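Mgp-operon protein 3 (Mycoplasma pneumoniae, PDB 6RJ1) is an extracellular adhesion protein of a human pathogen that probably takes part, with its partner adhesin P1, in attachment to host cells. Local coordinates at residues A767-A772 with V846-L851; G807-L812 with A915-N920; Y865-G870 with A889-S894; S925-T930 with T944-W949. All blocks are in the same frame, centred on the assembly; numbering follows the deposited sequence.

Contact 1 (A767-A772 with V846-L851)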
loop_
_atom_site.group_PDB
_atom_site.type_symbol
_atom_site.label_atom_id
_atom_site.label_comp_id
_atom_site.label_asym_id
_atom_site.label_seq_id
_atom_site.Cartn_x
_atom_site.Cartn_y
_atom_site.Cartn_z
ATOM N N ALA A 767 11.070 -13.431 10.306
ATOM C CA ALA A 767 11.148 -11.970 10.219
ATOM C C ALA A 767 11.065 -11.318 11.600
ATOM O O ALA A 767 10.315 -11.779 12.465
ATOM C CB ALA A 767 10.031 -11.448 9.337
ATOM N N THR A 768 11.843 -10.247 11.803
ATOM C CA THR A 768 11.891 -9.503 13.065
ATOM C C THR A 768 11.631 -8.009 12.821
ATOM O O THR A 768 11.985 -7.181 13.659
ATOM C CB THR A 768 13.242 -9.741 13.772
ATOM O OG1 THR A 768 14.308 -9.471 12.857
ATOM C CG2 THR A 768 13.375 -11.151 14.344
ATOM N N ASP A 769 11.011 -7.669 11.679
ATOM C CA ASP A 769 10.743 -6.291 11.265
ATOM C C ASP A 769 9.326 -5.787 11.618
ATOM O O ASP A 769 8.846 -4.797 11.051
ATOM C CB ASP A 769 11.049 -6.122 9.768
ATOM C CG ASP A 769 10.201 -6.949 8.807
ATOM O OD1 ASP A 769 9.618 -7.971 9.244
ATOM O OD2 ASP A 769 10.133 -6.584 7.619
ATOM N N GLY A 770 8.704 -6.443 12.592
ATOM C CA GLY A 770 7.389 -6.065 13.096
ATOM C C GLY A 770 6.192 -6.767 12.494
ATOM O O GLY A 770 5.062 -6.354 12.751
ATOM N N PHE A 771 6.414 -7.835 11.705
ATOM C CA PHE A 771 5.328 -8.583 11.073
ATOM C C PHE A 771 5.430 -10.067 11.362
ATOM O O PHE A 771 6.503 -10.640 11.194
ATOM C CB PHE A 771 5.326 -8.362 9.557
ATOM C CG PHE A 771 5.143 -6.936 9.099
ATOM C CD1 PHE A 771 3.877 -6.364 9.041
ATOM C CD2 PHE A 771 6.225 -6.192 8.646
ATOM C CE1 PHE A 771 3.700 -5.061 8.564
ATOM C CE2 PHE A 771 6.051 -4.885 8.178
ATOM C CZ PHE A 771 4.788 -4.333 8.128
ATOM N N ALA A 772 4.304 -10.700 11.757
ATOM C CA ALA A 772 4.230 -12.141 12.024
ATOM C C ALA A 772 4.310 -12.939 10.717
ATOM O O ALA A 772 4.635 -14.127 10.750
ATOM C CB ALA A 772 2.951 -12.478 12.768
ATOM N N VAL A 846 14.603 -3.773 13.138
ATOM C CA VAL A 846 13.798 -2.558 13.314
ATOM C C VAL A 846 12.359 -2.801 12.840
ATOM O O VAL A 846 12.154 -3.270 11.719
ATOM C CB VAL A 846 14.436 -1.353 12.561
ATOM C CG1 VAL A 846 13.604 -0.085 12.707
ATOM C CG2 VAL A 846 15.873 -1.105 13.012
ATOM N N ASP A 847 11.372 -2.431 13.686
ATOM C CA ASP A 847 9.933 -2.524 13.390
ATOM C C ASP A 847 9.572 -1.408 12.424
ATOM O O ASP A 847 9.551 -0.241 12.814
ATOM C CB ASP A 847 9.110 -2.391 14.683
ATOM C CG ASP A 847 7.684 -2.877 14.592
ATOM O OD1 ASP A 847 7.056 -2.689 13.525
ATOM O OD2 ASP A 847 7.189 -3.442 15.587
ATOM N N LEU A 848 9.302 -1.761 11.160
ATOM C CA LEU A 848 8.979 -0.777 10.125
ATOM C C LEU A 848 7.602 -0.103 10.305
ATOM O O LEU A 848 7.358 0.937 9.696
ATOM C CB LEU A 848 9.117 -1.379 8.713
ATOM C CG LEU A 848 10.506 -1.833 8.284
ATOM C CD1 LEU A 848 10.452 -2.533 6.922
ATOM C CD2 LEU A 848 11.511 -0.673 8.269
ATOM N N THR A 849 6.721 -0.679 11.150
ATOM C CA THR A 849 5.386 -0.121 11.408
ATOM C C THR A 849 5.447 1.015 12.439
ATOM O O THR A 849 4.460 1.733 12.607
ATOM C CB THR A 849 4.399 -1.219 11.876
ATOM O OG1 THR A 849 4.632 -1.560 13.253
ATOM C CG2 THR A 849 4.430 -2.463 11.009
ATOM N N THR A 850 6.588 1.155 13.147
ATOM C CA THR A 850 6.762 2.135 14.222
ATOM C C THR A 850 7.418 3.455 13.790
ATOM O O THR A 850 7.773 4.257 14.658
ATOM C CB THR A 850 7.512 1.508 15.396
ATOM O OG1 THR A 850 8.821 1.133 14.981
ATOM C CG2 THR A 850 6.774 0.335 16.011
ATOM N N LEU A 851 7.558 3.694 12.470
ATOM C CA LEU A 851 8.169 4.919 11.960
ATOM C C LEU A 851 7.427 6.154 12.441
ATOM O O LEU A 851 6.224 6.289 12.210
ATOM C CB LEU A 851 8.296 4.904 10.426
ATOM C CG LEU A 851 8.869 6.180 9.789
ATOM C CD1 LEU A 851 10.380 6.203 9.840
ATOM C CD2 LEU A 851 8.406 6.319 8.387
#
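Gly770 rests against the carboxylate of Asp847 where the loop leading to strand 779-786 meets the one between strands 834-838 and 851-857, and the second of these loops is shaped by an Asx turn. The evidence for the turn is a bond of 3.1 Å from Thr849 N to Asp847 OD1, which arrives on the anti side of the carboxylate. Thr849 OG1 donates to the same oxygen, Asp847 OD1, over 2.7 Å and from above the carboxylate plane. Two donors on one face thus restrict rotation of this group. With CG turned anti to the backbone N (chi1 -162°), the carboxylate reaches Gly770, and OD1 lies 3.4 Å from Gly770 CA.

Backbone polar contacts join the loops directly. Leu848 N donates to Asp769 O over 3.1 Å, and two CA-H...O contacts accompany it, one from Asp769 CA to Val846 O and the other from Asp847 CA to Asp769 O.

The apolar part is small: the methyl CG2 of Thr849 approaches the far end of the Phe771 ring obliquely, 3.5 Å from CZ. Phe778 meets this ring edge-to-face. Asp769 sets its OD1 in plane at the ring edge, while its OD2 forms a salt bridge with Arg806, tying the first loop to the turn between strands 799-805 and 808-815. In the second loop, Asp847 O accepts from both Thr850 N and Thr850 OG1 on one face of its plane, the hydroxyl at 2.7 Å.

Contact 2 (G807-L812 with A915-N920)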
loop_
_atom_site.group_PDB
_atom_site.type_symbol
_atom_site.label_atom_id
_atom_site.label_comp_id
_atom_site.label_asym_id
_atom_site.label_seq_id
_atom_site.Cartn_x
_atom_site.Cartn_y
_atom_site.Cartn_z
ATOM N N GLY A 807 13.240 -5.620 4.162
ATOM C CA GLY A 807 14.539 -6.121 3.737
ATOM C C GLY A 807 15.544 -5.135 3.190
ATOM O O GLY A 807 16.722 -5.483 3.074
ATOM N N GLY A 808 15.110 -3.932 2.842
ATOM C CA GLY A 808 16.024 -2.938 2.301
ATOM C C GLY A 808 15.465 -1.562 2.006
ATOM O O GLY A 808 14.305 -1.266 2.298
ATOM N N VAL A 809 16.323 -0.707 1.433
ATOM C CA VAL A 809 15.992 0.659 1.050
ATOM C C VAL A 809 15.821 0.766 -0.469
ATOM O O VAL A 809 16.593 0.173 -1.230
ATOM C CB VAL A 809 17.010 1.690 1.630
ATOM C CG1 VAL A 809 18.422 1.486 1.079
ATOM C CG2 VAL A 809 16.545 3.133 1.423
ATOM N N VAL A 810 14.804 1.522 -0.900
ATOM C CA VAL A 810 14.566 1.760 -2.321
ATOM C C VAL A 810 14.753 3.247 -2.623
ATOM O O VAL A 810 14.222 4.112 -1.920
ATOM C CB VAL A 810 13.262 1.148 -2.914
ATOM C CG1 VAL A 810 12.271 0.755 -1.837
ATOM C CG2 VAL A 810 12.611 2.038 -3.972
ATOM N N ARG A 811 15.575 3.518 -3.638
ATOM C CA ARG A 811 15.879 4.855 -4.113
ATOM C C ARG A 811 15.215 5.067 -5.468
ATOM O O ARG A 811 15.296 4.204 -6.356
ATOM C CB ARG A 811 17.396 5.063 -4.221
ATOM C CG ARG A 811 17.770 6.508 -4.503
ATOM C CD ARG A 811 19.252 6.690 -4.637
ATOM N NE ARG A 811 19.561 7.980 -5.237
ATOM C CZ ARG A 811 20.789 8.408 -5.496
ATOM N NH1 ARG A 811 21.840 7.649 -5.211
ATOM N NH2 ARG A 811 20.978 9.603 -6.033
ATOM N N LEU A 812 14.577 6.229 -5.621
ATOM C CA LEU A 812 13.897 6.630 -6.847
ATOM C C LEU A 812 14.613 7.824 -7.448
ATOM O O LEU A 812 14.742 8.853 -6.797
ATOM C CB LEU A 812 12.405 6.893 -6.589
ATOM C CG LEU A 812 11.661 5.775 -5.842
ATOM C CD1 LEU A 812 10.289 6.229 -5.410
ATOM C CD2 LEU A 812 11.616 4.484 -6.654
ATOM N N ALA A 915 20.976 3.687 -2.831
ATOM C CA ALA A 915 20.935 4.210 -1.473
ATOM C C ALA A 915 21.520 3.173 -0.506
ATOM O O ALA A 915 21.685 2.010 -0.870
ATOM C CB ALA A 915 19.503 4.542 -1.089
ATOM N N LEU A 916 21.851 3.598 0.716
ATOM C CA LEU A 916 22.419 2.730 1.742
ATOM C C LEU A 916 21.786 3.067 3.079
ATOM O O LEU A 916 21.897 4.201 3.533
ATOM C CB LEU A 916 23.950 2.907 1.786
ATOM C CG LEU A 916 24.742 1.848 2.547
ATOM C CD1 LEU A 916 24.973 0.605 1.700
ATOM C CD2 LEU A 916 26.061 2.399 2.998
ATOM N N ALA A 917 21.084 2.094 3.681
ATOM C CA ALA A 917 20.404 2.253 4.966
ATOM C C ALA A 917 21.160 1.552 6.074
ATOM O O ALA A 917 21.493 0.370 5.936
ATOM C CB ALA A 917 18.991 1.711 4.885
ATOM N N VAL A 918 21.441 2.277 7.166
ATOM C CA VAL A 918 22.172 1.756 8.326
ATOM C C VAL A 918 21.647 2.321 9.645
ATOM O O VAL A 918 21.298 3.499 9.717
ATOM C CB VAL A 918 23.722 1.943 8.236
ATOM C CG1 VAL A 918 24.380 0.875 7.379
ATOM C CG2 VAL A 918 24.114 3.345 7.770
ATOM N N GLN A 919 21.643 1.480 10.699
ATOM C CA GLN A 919 21.299 1.859 12.069
ATOM C C GLN A 919 22.492 2.721 12.498
ATOM O O GLN A 919 23.621 2.232 12.554
ATOM C CB GLN A 919 21.160 0.605 12.942
ATOM C CG GLN A 919 19.725 0.299 13.310
ATOM C CD GLN A 919 19.500 0.316 14.805
ATOM O OE1 GLN A 919 19.039 -0.679 15.385
ATOM N NE2 GLN A 919 19.809 1.445 15.465
ATOM N N ASN A 920 22.252 4.027 12.666
ATOM C CA ASN A 920 23.290 5.032 12.886
ATOM C C ASN A 920 23.929 5.120 14.288
ATOM O O ASN A 920 24.907 5.843 14.434
ATOM C CB ASN A 920 22.764 6.411 12.491
ATOM C CG ASN A 920 21.530 6.906 13.215
ATOM O OD1 ASN A 920 21.277 6.612 14.391
ATOM N ND2 ASN A 920 20.745 7.710 12.523
#
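Val809 meets Ala915 and Ala917 in a face-to-face packing of two antiparallel sheets. The short strand segments 808-812 and 915-920 approach to 6.7 Å between axes, with their directions 147° apart, and the contact is van der Waals packing, with side chains of 808-812 lying on the alanine methyls and on the backbone of 915-917. Such a short separation is consistent with the two alanines that form one side of it.

The tight part centres on Val809. Its CB is 3.8 Å from Ala917 CB, and its CG1, placed between the backbone N and carbonyl carbon by a chi1 of 63°, comes 3.9 Å from Ala915 CB. The branched side chain therefore sits across both alanines, its other methyl, CG2, also turned to Ala915. Arg811 adds its aliphatic portion: CB lies 3.8 Å from Ala915 CB, and CD passes 3.9 Å from Ala915 N. Extended from CG to NE, the chain carries the guanidinium beyond the alanine to a hydrogen bond with Ala914 O and a salt bridge with Glu899, the partner for this buried charge.

The other side is loose. Leu916 points away from Val809 and is exposed, and from Val918 onward strand 915-920 diverges from its partner.

Strand 808-815 lies between strands 799-805 and 834-838 in one sheet, strand 914-920 borders strand 888-896 in the other, and Val893 of strand 888-896 packs against both Val809 and Ala915.

Contact 3 (Y865-G870 with A889-S894)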
loop_
_atom_site.group_PDB
_atom_site.type_symbol
_atom_site.label_atom_id
_atom_site.label_comp_id
_atom_site.label_asym_id
_atom_site.label_seq_id
_atom_site.Cartn_x
_atom_site.Cartn_y
_atom_site.Cartn_z
ATOM N N TYR A 865 15.622 8.332 9.483
ATOM C CA TYR A 865 14.370 7.623 9.776
ATOM C C TYR A 865 14.279 7.316 11.258
ATOM O O TYR A 865 15.069 6.520 11.772
ATOM C CB TYR A 865 14.273 6.334 8.953
ATOM C CG TYR A 865 13.946 6.565 7.498
ATOM C CD1 TYR A 865 14.930 6.975 6.595
ATOM C CD2 TYR A 865 12.658 6.358 7.012
ATOM C CE1 TYR A 865 14.627 7.211 5.252
ATOM C CE2 TYR A 865 12.347 6.571 5.670
ATOM C CZ TYR A 865 13.333 7.000 4.793
ATOM O OH TYR A 865 13.025 7.220 3.473
ATOM N N THR A 866 13.337 7.975 11.947
ATOM C CA THR A 866 13.125 7.796 13.375
ATOM C C THR A 866 12.016 6.787 13.616
ATOM O O THR A 866 10.927 6.908 13.060
ATOM C CB THR A 866 12.917 9.144 14.067
ATOM O OG1 THR A 866 14.004 10.011 13.727
ATOM C CG2 THR A 866 12.826 9.018 15.578
ATOM N N PHE A 867 12.315 5.780 14.430
ATOM C CA PHE A 867 11.390 4.711 14.796
ATOM C C PHE A 867 11.114 4.758 16.290
ATOM O O PHE A 867 12.048 4.732 17.092
ATOM C CB PHE A 867 11.990 3.355 14.411
ATOM C CG PHE A 867 12.043 3.156 12.917
ATOM C CD1 PHE A 867 10.970 2.587 12.238
ATOM C CD2 PHE A 867 13.165 3.537 12.185
ATOM C CE1 PHE A 867 11.011 2.409 10.858
ATOM C CE2 PHE A 867 13.202 3.359 10.802
ATOM C CZ PHE A 867 12.118 2.812 10.150
ATOM N N ASP A 868 9.839 4.813 16.659
ATOM C CA ASP A 868 9.383 4.908 18.041
ATOM C C ASP A 868 8.676 3.614 18.439
ATOM O O ASP A 868 7.655 3.284 17.844
ATOM C CB ASP A 868 8.418 6.108 18.153
ATOM C CG ASP A 868 8.121 6.654 19.537
ATOM O OD1 ASP A 868 8.160 5.863 20.515
ATOM O OD2 ASP A 868 7.818 7.870 19.643
ATOM N N ASN A 869 9.204 2.893 19.454
ATOM C CA ASN A 869 8.621 1.648 19.981
ATOM C C ASN A 869 7.222 1.825 20.606
ATOM O O ASN A 869 6.466 0.858 20.676
ATOM C CB ASN A 869 9.578 0.974 20.961
ATOM C CG ASN A 869 10.787 0.333 20.312
ATOM O OD1 ASN A 869 10.871 0.176 19.087
ATOM N ND2 ASN A 869 11.754 -0.063 21.124
ATOM N N GLY A 870 6.887 3.057 21.010
ATOM C CA GLY A 870 5.590 3.421 21.576
ATOM C C GLY A 870 4.461 3.380 20.562
ATOM O O GLY A 870 3.281 3.384 20.931
ATOM N N ALA A 889 14.784 3.878 17.711
ATOM C CA ALA A 889 15.907 3.520 16.850
ATOM C C ALA A 889 15.930 4.495 15.675
ATOM O O ALA A 889 14.879 5.006 15.276
ATOM C CB ALA A 889 15.758 2.088 16.359
ATOM N N VAL A 890 17.120 4.800 15.153
ATOM C CA VAL A 890 17.266 5.730 14.031
ATOM C C VAL A 890 18.124 5.115 12.908
ATOM O O VAL A 890 19.228 4.613 13.161
ATOM C CB VAL A 890 17.770 7.143 14.462
ATOM C CG1 VAL A 890 17.634 8.158 13.331
ATOM C CG2 VAL A 890 17.042 7.644 15.704
ATOM N N ILE A 891 17.604 5.167 11.670
ATOM C CA ILE A 891 18.297 4.693 10.471
ATOM C C ILE A 891 18.743 5.893 9.622
ATOM O O ILE A 891 17.989 6.847 9.456
ATOM C CB ILE A 891 17.439 3.667 9.676
ATOM C CG1 ILE A 891 17.485 2.278 10.356
ATOM C CG2 ILE A 891 17.852 3.587 8.189
ATOM C CD1 ILE A 891 16.471 1.232 9.854
ATOM N N THR A 892 19.967 5.846 9.106
ATOM C CA THR A 892 20.505 6.870 8.220
ATOM C C THR A 892 20.536 6.309 6.802
ATOM O O THR A 892 21.011 5.189 6.591
ATOM C CB THR A 892 21.891 7.333 8.700
ATOM O OG1 THR A 892 21.732 7.981 9.953
ATOM C CG2 THR A 892 22.567 8.299 7.728
ATOM N N VAL A 893 20.031 7.083 5.834
ATOM C CA VAL A 893 20.068 6.681 4.434
ATOM C C VAL A 893 21.005 7.626 3.665
ATOM O O VAL A 893 20.854 8.842 3.736
ATOM C CB VAL A 893 18.671 6.501 3.793
ATOM C CG1 VAL A 893 18.792 6.121 2.323
ATOM C CG2 VAL A 893 17.861 5.439 4.538
ATOM N N SER A 894 22.001 7.060 2.978
ATOM C CA SER A 894 22.989 7.824 2.220
ATOM C C SER A 894 23.006 7.394 0.759
ATOM O O SER A 894 22.651 6.263 0.450
ATOM C CB SER A 894 24.375 7.639 2.832
ATOM O OG SER A 894 24.678 6.275 3.086
#
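Tyr865 N donates to Ile891 O over 2.8 Å, an almost straight bond with 179° at the hydrogen and the donor in the carbonyl plane. Ile891 N returns a bond to Tyr865 O, which makes these two residues a hydrogen-bonded pair between strands 862-868 and 888-896, antiparallel neighbours in one sheet. Phe867 and Ala889 form the next such pair: Phe867 N lies 2.8 Å from Ala889 O, nearly along the C=O axis, and Ala889 N donates to Phe867 O. Between them Thr866 and Val890 are a non-hydrogen-bonded pair, where Val890 CA makes a CA-H...O contact of 3.2 Å with Tyr865 O.

On the face bearing Tyr865, Phe867, Ala889 and Ile891, the two rings reach along the sheet to residues of strand 888-896. A chi1 of -70° swings the Phe867 ring beside its own N, toward Ile891, where CE2 lies 4.0 Å from Ile891 CD1, the two side chains crossing at a slant, while Ala889 O sits in plane at the ring edge. Tyr865 CE1 similarly comes 3.8 Å from Val893 CG2, and its hydroxyl is hydrogen-bonded to Gly781 O.

On the reverse face Thr866 and Val890 lie side by side, Thr866 OG1 4.1 Å from Val890 CG1. At the strand's end, Asp868 OD1 accepts from Gly870 N in an Asx turn leading into the 3-10 segment.

Paired main-chain bonds thus set the register, and the aromatic and aliphatic groups make one face an apolar surface, met by Val802 and Leu804 of strand 799-805.

Contact 4 (S925-T930 with T944-W949)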
loop_
_atom_site.group_PDB
_atom_site.type_symbol
_atom_site.label_atom_id
_atom_site.label_comp_id
_atom_site.label_asym_id
_atom_site.label_seq_id
_atom_site.Cartn_x
_atom_site.Cartn_y
_atom_site.Cartn_z
ATOM N N SER A 925 16.125 1.120 24.299
ATOM C CA SER A 925 15.023 0.201 24.545
ATOM C C SER A 925 14.426 0.512 25.923
ATOM O O SER A 925 13.524 -0.192 26.377
ATOM C CB SER A 925 15.526 -1.241 24.485
ATOM O OG SER A 925 16.577 -1.454 25.415
ATOM N N GLN A 926 14.901 1.580 26.574
ATOM C CA GLN A 926 14.419 1.922 27.902
ATOM C C GLN A 926 13.693 3.265 27.993
ATOM O O GLN A 926 13.171 3.584 29.065
ATOM C CB GLN A 926 15.584 1.861 28.919
ATOM C CG GLN A 926 15.815 0.479 29.544
ATOM C CD GLN A 926 16.334 -0.562 28.571
ATOM O OE1 GLN A 926 15.612 -1.481 28.160
ATOM N NE2 GLN A 926 17.598 -0.443 28.178
ATOM N N ASP A 927 13.628 4.052 26.907
ATOM C CA ASP A 927 13.008 5.365 27.063
ATOM C C ASP A 927 12.005 5.776 25.996
ATOM O O ASP A 927 12.040 5.266 24.882
ATOM C CB ASP A 927 14.104 6.433 27.173
ATOM C CG ASP A 927 14.792 6.505 28.522
ATOM O OD1 ASP A 927 14.090 6.413 29.558
ATOM O OD2 ASP A 927 16.026 6.694 28.543
ATOM N N ASP A 928 11.126 6.734 26.339
ATOM C CA ASP A 928 10.130 7.272 25.414
ATOM C C ASP A 928 10.661 8.534 24.768
ATOM O O ASP A 928 11.009 9.479 25.460
ATOM C CB ASP A 928 8.786 7.508 26.111
ATOM C CG ASP A 928 8.114 6.215 26.524
ATOM O OD1 ASP A 928 7.806 5.386 25.622
ATOM O OD2 ASP A 928 7.897 6.023 27.743
ATOM N N LEU A 929 10.755 8.529 23.442
ATOM C CA LEU A 929 11.309 9.630 22.675
ATOM C C LEU A 929 10.357 10.818 22.444
ATOM O O LEU A 929 9.248 10.638 21.930
ATOM C CB LEU A 929 11.828 9.076 21.347
ATOM C CG LEU A 929 12.417 10.071 20.371
ATOM C CD1 LEU A 929 13.876 10.348 20.672
ATOM C CD2 LEU A 929 12.258 9.571 18.982
ATOM N N THR A 930 10.829 12.041 22.784
ATOM C CA THR A 930 10.109 13.302 22.543
ATOM C C THR A 930 10.425 13.759 21.103
ATOM O O THR A 930 9.557 14.291 20.401
ATOM C CB THR A 930 10.512 14.352 23.585
ATOM O OG1 THR A 930 10.255 13.835 24.884
ATOM C CG2 THR A 930 9.794 15.675 23.410
ATOM N N THR A 944 14.081 12.811 25.612
ATOM C CA THR A 944 13.487 11.615 26.182
ATOM C C THR A 944 12.603 11.912 27.413
ATOM O O THR A 944 12.856 12.853 28.161
ATOM C CB THR A 944 14.650 10.625 26.442
ATOM O OG1 THR A 944 14.707 9.685 25.369
ATOM C CG2 THR A 944 14.593 9.925 27.795
ATOM N N LYS A 945 11.575 11.074 27.602
ATOM C CA LYS A 945 10.617 11.077 28.702
ATOM C C LYS A 945 10.706 9.736 29.445
ATOM O O LYS A 945 11.045 8.706 28.855
ATOM C CB LYS A 945 9.186 11.239 28.169
ATOM C CG LYS A 945 8.847 12.616 27.618
ATOM C CD LYS A 945 7.441 12.658 26.994
ATOM C CE LYS A 945 7.376 12.158 25.564
ATOM N NZ LYS A 945 6.034 12.385 24.968
ATOM N N ASP A 946 10.353 9.760 30.736
ATOM C CA ASP A 946 10.314 8.615 31.651
ATOM C C ASP A 946 9.333 9.024 32.760
ATOM O O ASP A 946 8.434 8.266 33.134
ATOM C CB ASP A 946 11.730 8.355 32.219
ATOM C CG ASP A 946 11.840 7.242 33.243
ATOM O OD1 ASP A 946 11.591 7.510 34.443
ATOM O OD2 ASP A 946 12.208 6.110 32.854
ATOM N N GLN A 947 9.516 10.268 33.233
ATOM C CA GLN A 947 8.810 11.035 34.262
ATOM C C GLN A 947 9.520 12.419 34.301
ATOM O O GLN A 947 9.087 13.322 35.021
ATOM C CB GLN A 947 8.816 10.285 35.635
ATOM C CG GLN A 947 9.555 10.938 36.816
ATOM C CD GLN A 947 11.039 10.657 36.848
ATOM O OE1 GLN A 947 11.758 10.778 35.848
ATOM N NE2 GLN A 947 11.536 10.302 38.022
ATOM N N THR A 948 10.604 12.562 33.481
ATOM C CA THR A 948 11.460 13.747 33.341
ATOM C C THR A 948 10.677 14.989 32.890
ATOM O O THR A 948 10.180 15.055 31.754
ATOM C CB THR A 948 12.693 13.472 32.454
ATOM O OG1 THR A 948 12.631 12.159 31.884
ATOM C CG2 THR A 948 14.001 13.664 33.210
ATOM N N TRP A 949 10.578 15.969 33.820
ATOM C CA TRP A 949 9.856 17.240 33.691
ATOM C C TRP A 949 10.450 18.146 32.611
ATOM O O TRP A 949 9.711 18.650 31.756
ATOM C CB TRP A 949 9.759 17.948 35.058
ATOM C CG TRP A 949 9.629 17.004 36.225
ATOM C CD1 TRP A 949 10.555 16.780 37.202
ATOM C CD2 TRP A 949 8.541 16.100 36.488
ATOM N NE1 TRP A 949 10.098 15.823 38.080
ATOM C CE2 TRP A 949 8.870 15.377 37.657
ATOM C CE3 TRP A 949 7.309 15.842 35.857
ATOM C CZ2 TRP A 949 8.014 14.413 38.208
ATOM C CZ3 TRP A 949 6.471 14.876 36.395
ATOM C CH2 TRP A 949 6.821 14.178 37.560
#
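A chi1 of -77° in Asp927 sets CG anti to the carbonyl carbon and brings the carboxylate over Thr944, and a chi1 of -57° in Thr930 turns OG1 to the stem of Lys945. At the first meeting the side chains cross at about a right angle, with Asp927 CG 3.5 Å from Thr944 CG2. At the second, Thr930 OG1 lies 3.3 Å from Lys945 CG and 3.4 Å from Lys945 CE, because the lysine chain bends at chi3 (-83°) and curls past the hydroxyl. These are contacts with carbon atoms, and the lysine ammonium reaches on to a long, weak ion pair with Asp10.

The backbone supplies the firm polar links. Asp928 and Lys945 form a hydrogen-bonded antiparallel pair: Lys945 N donates to Asp928 O over 2.7 Å, and Asp928 N to Lys945 O over 3.2 Å. Leu929 and Thr944 follow as a non-hydrogen-bonded pair.

Beyond the pairing the chains part, and like charges come near each other: Asp927 OD1 is 3.8 Å from Asp946 OD2, with the carboxylate planes almost perpendicular. Lys952, in a long, weak ion pair with Asp927 OD2, may ease the repulsion.

The contact is the open end of the beta hairpin of strands 928-933 and 939-945. Strand 928-933 is outermost in a four-stranded antiparallel sheet, strand 952-959 follows on the far side of 939-945, and Tyr888 of strand 888-896 packs on Leu929 and Thr944.

Overall arrangement
Contacts 2 and 3 are buried, whereas contacts 1 and 4 are partly exposed. Contacts 2 and 3 reach one sheet: strands 888-896 and 914-920 are neighbours, with a probable hydrogen bond from Thr892 N to Val918 O. Contact 3 is main-chain pairing within that sheet, contact 2 apolar packing of its face on another. Contact 1 is loop against loop, with a single backbone hydrogen bond across it and one loop braced by its own Asx turn; a probable bond from Asp868 N to Thr850 O connects it to contact 3. Contact 4, about 32 Å between its centre and that of the chain, repeats strand pairing with more charged side chains; it touches contact 3 through Leu929 and Thr866.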